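Local coordinates for SAS-6 (Leishmania major, PDB 4CKM), which probably helps build the cartwheel at the core of centrioles and basal bodies, this part being its N-terminal domain, at residues L95-E99 and D100-A104. Sequence-based numbering, arbitrary orientation.
Sequences LELLE and DDYNA
Asp100 follows directly on Glu99 where the chain leaves strand 88-98 and turns into helix 102-109, and its CB lies 4.4 Å from CB of Leu98. Glu99 and Asp100 both have helix-like backbone angles, so the chain folds back and lets Asp101 N donate to Leu98 O at 3.0 Å. That bond is rather bent (141°). Asp101 also reaches back with its side chain, which runs beside Leu98 and points the same way, OD2 lying 3.7 Å from Leu98 CB. With CG anti to its own carbonyl carbon, Asp101 brings OD2 to a water that donates to it and accepts from Leu98 N at 2.8 Å. A short carboxylate suits this place, since it can use a water to tie up a strand N-H.

Tyr102 overlaps the first turn with a type I turn: its N donates to Glu99 O over 3.0 Å, a straighter bond (164°). CG anti to the backbone N (chi1 -175°) swings the ring to the buried side, where Leu97 CD2 meets its edge at CD1, 4.2 Å away. Phe118 of helix 117-130 touches both residues, Phe115 packs edge-to-face on the ring, and the hydroxyl is hydrogen-bonded to Val113 O; a tyrosine thus fills an apolar site while satisfying its polar end. At Asn103 the backbone N donates to a second water, which in turn donates to Glu99 O, 2.9 Å away.

The two overlapping turns form this strand-to-helix connection of the SAS-6 N-terminal domain. Glu99, Asp100 and Asp101 fan out at the helix start, where their negative charge may favour its positive end.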
loop_
_atom_site.group_PDB
_atom_site.type_symbol
_atom_site.label_atom_id
_atom_site.label_comp_id
_atom_site.label_asym_id
_atom_site.label_seq_id
_atom_site.Cartn_x
_atom_site.Cartn_y
_atom_site.Cartn_z
ATOM N N LEU A 95 -1.833 -10.540 -16.823
ATOM C CA LEU A 95 -1.023 -9.364 -16.944
ATOM C C LEU A 95 0.128 -9.752 -17.834
ATOM O O LEU A 95 0.804 -10.755 -17.596
ATOM C CB LEU A 95 -0.450 -8.944 -15.602
ATOM C CG LEU A 95 0.672 -7.904 -15.726
ATOM C CD1 LEU A 95 0.094 -6.583 -16.203
ATOM C CD2 LEU A 95 1.417 -7.701 -14.425
ATOM N N GLU A 96 0.379 -8.932 -18.834
ATOM C CA GLU A 96 1.532 -9.139 -19.677
ATOM C C GLU A 96 2.377 -7.901 -19.571
ATOM O O GLU A 96 1.955 -6.821 -19.954
ATOM C CB GLU A 96 1.100 -9.373 -21.094
ATOM C CG GLU A 96 2.207 -9.923 -21.958
ATOM C CD GLU A 96 1.763 -10.022 -23.397
ATOM O OE1 GLU A 96 0.753 -10.729 -23.648
ATOM O OE2 GLU A 96 2.395 -9.353 -24.245
ATOM N N LEU A 97 3.566 -8.049 -19.023
ATOM C CA LEU A 97 4.389 -6.898 -18.753
ATOM C C LEU A 97 5.590 -6.846 -19.707
ATOM O O LEU A 97 6.432 -7.743 -19.729
ATOM C CB LEU A 97 4.813 -6.948 -17.302
ATOM C CG LEU A 97 5.671 -5.789 -16.812
ATOM C CD1 LEU A 97 5.031 -4.414 -17.032
ATOM C CD2 LEU A 97 5.972 -6.043 -15.345
ATOM N N LEU A 98 5.641 -5.803 -20.518
ATOM C CA LEU A 98 6.747 -5.622 -21.482
ATOM C C LEU A 98 7.906 -4.868 -20.826
ATOM O O LEU A 98 7.684 -3.899 -20.095
ATOM C CB LEU A 98 6.270 -4.839 -22.706
ATOM C CG LEU A 98 5.023 -5.299 -23.481
ATOM C CD1 LEU A 98 4.821 -4.472 -24.755
ATOM C CD2 LEU A 98 5.138 -6.763 -23.845
ATOM N N GLU A 99 9.131 -5.293 -21.094
ATOM C CA GLU A 99 10.316 -4.556 -20.636
ATOM C C GLU A 99 10.288 -3.067 -20.992
ATOM O O GLU A 99 10.731 -2.248 -20.223
ATOM C CB GLU A 99 11.558 -5.195 -21.191
ATOM C CG GLU A 99 12.828 -4.525 -20.731
ATOM C CD GLU A 99 14.020 -5.452 -20.780
ATOM O OE1 GLU A 99 14.029 -6.394 -21.601
ATOM O OE2 GLU A 99 14.960 -5.237 -19.981
ATOM N N ASP A 100 9.735 -2.731 -22.149
ATOM C CA ASP A 100 9.495 -1.344 -22.571
ATOM C C ASP A 100 8.798 -0.485 -21.563
ATOM O O ASP A 100 9.083 0.691 -21.476
ATOM C CB ASP A 100 8.584 -1.318 -23.805
ATOM C CG ASP A 100 9.276 -1.767 -25.026
ATOM O OD1 ASP A 100 10.501 -2.026 -24.940
ATOM O OD2 ASP A 100 8.594 -1.876 -26.071
ATOM N N ASP A 101 7.818 -1.052 -20.872
ATOM C CA ASP A 101 7.066 -0.306 -19.892
ATOM C C ASP A 101 7.584 -0.483 -18.466
ATOM O O ASP A 101 6.974 0.013 -17.531
ATOM C CB ASP A 101 5.627 -0.753 -19.964
ATOM C CG ASP A 101 5.064 -0.597 -21.339
ATOM O OD1 ASP A 101 5.075 0.543 -21.820
ATOM O OD2 ASP A 101 4.633 -1.602 -21.949
ATOM N N TYR A 102 8.689 -1.194 -18.280
ATOM C CA TYR A 102 9.056 -1.582 -16.927
ATOM C C TYR A 102 9.449 -0.392 -16.069
ATOM O O TYR A 102 9.048 -0.305 -14.911
ATOM C CB TYR A 102 10.169 -2.615 -16.888
ATOM C CG TYR A 102 10.444 -3.080 -15.461
ATOM C CD1 TYR A 102 9.469 -3.763 -14.737
ATOM C CD2 TYR A 102 11.666 -2.816 -14.829
ATOM C CE1 TYR A 102 9.710 -4.208 -13.445
ATOM C CE2 TYR A 102 11.907 -3.244 -13.538
ATOM C CZ TYR A 102 10.913 -3.943 -12.848
ATOM O OH TYR A 102 11.121 -4.370 -11.566
ATOM N N ASN A 103 10.203 0.534 -16.637
ATOM C CA ASN A 103 10.653 1.682 -15.878
ATOM C C ASN A 103 9.546 2.484 -15.268
ATOM O O ASN A 103 9.631 2.873 -14.100
ATOM C CB ASN A 103 11.564 2.557 -16.718
ATOM C CG ASN A 103 12.902 1.901 -16.942
ATOM O OD1 ASN A 103 13.342 1.063 -16.143
ATOM N ND2 ASN A 103 13.557 2.261 -18.022
ATOM N N ALA A 104 8.504 2.736 -16.035
ATOM C CA ALA A 104 7.327 3.396 -15.471
ATOM C C ALA A 104 6.684 2.567 -14.359
ATOM O O ALA A 104 6.219 3.097 -13.362
ATOM C CB ALA A 104 6.310 3.654 -16.564
HETATM O O HOH W 1 3.731 -3.788 -20.337
HETATM O O HOH W 2 11.201 0.471 -19.408
#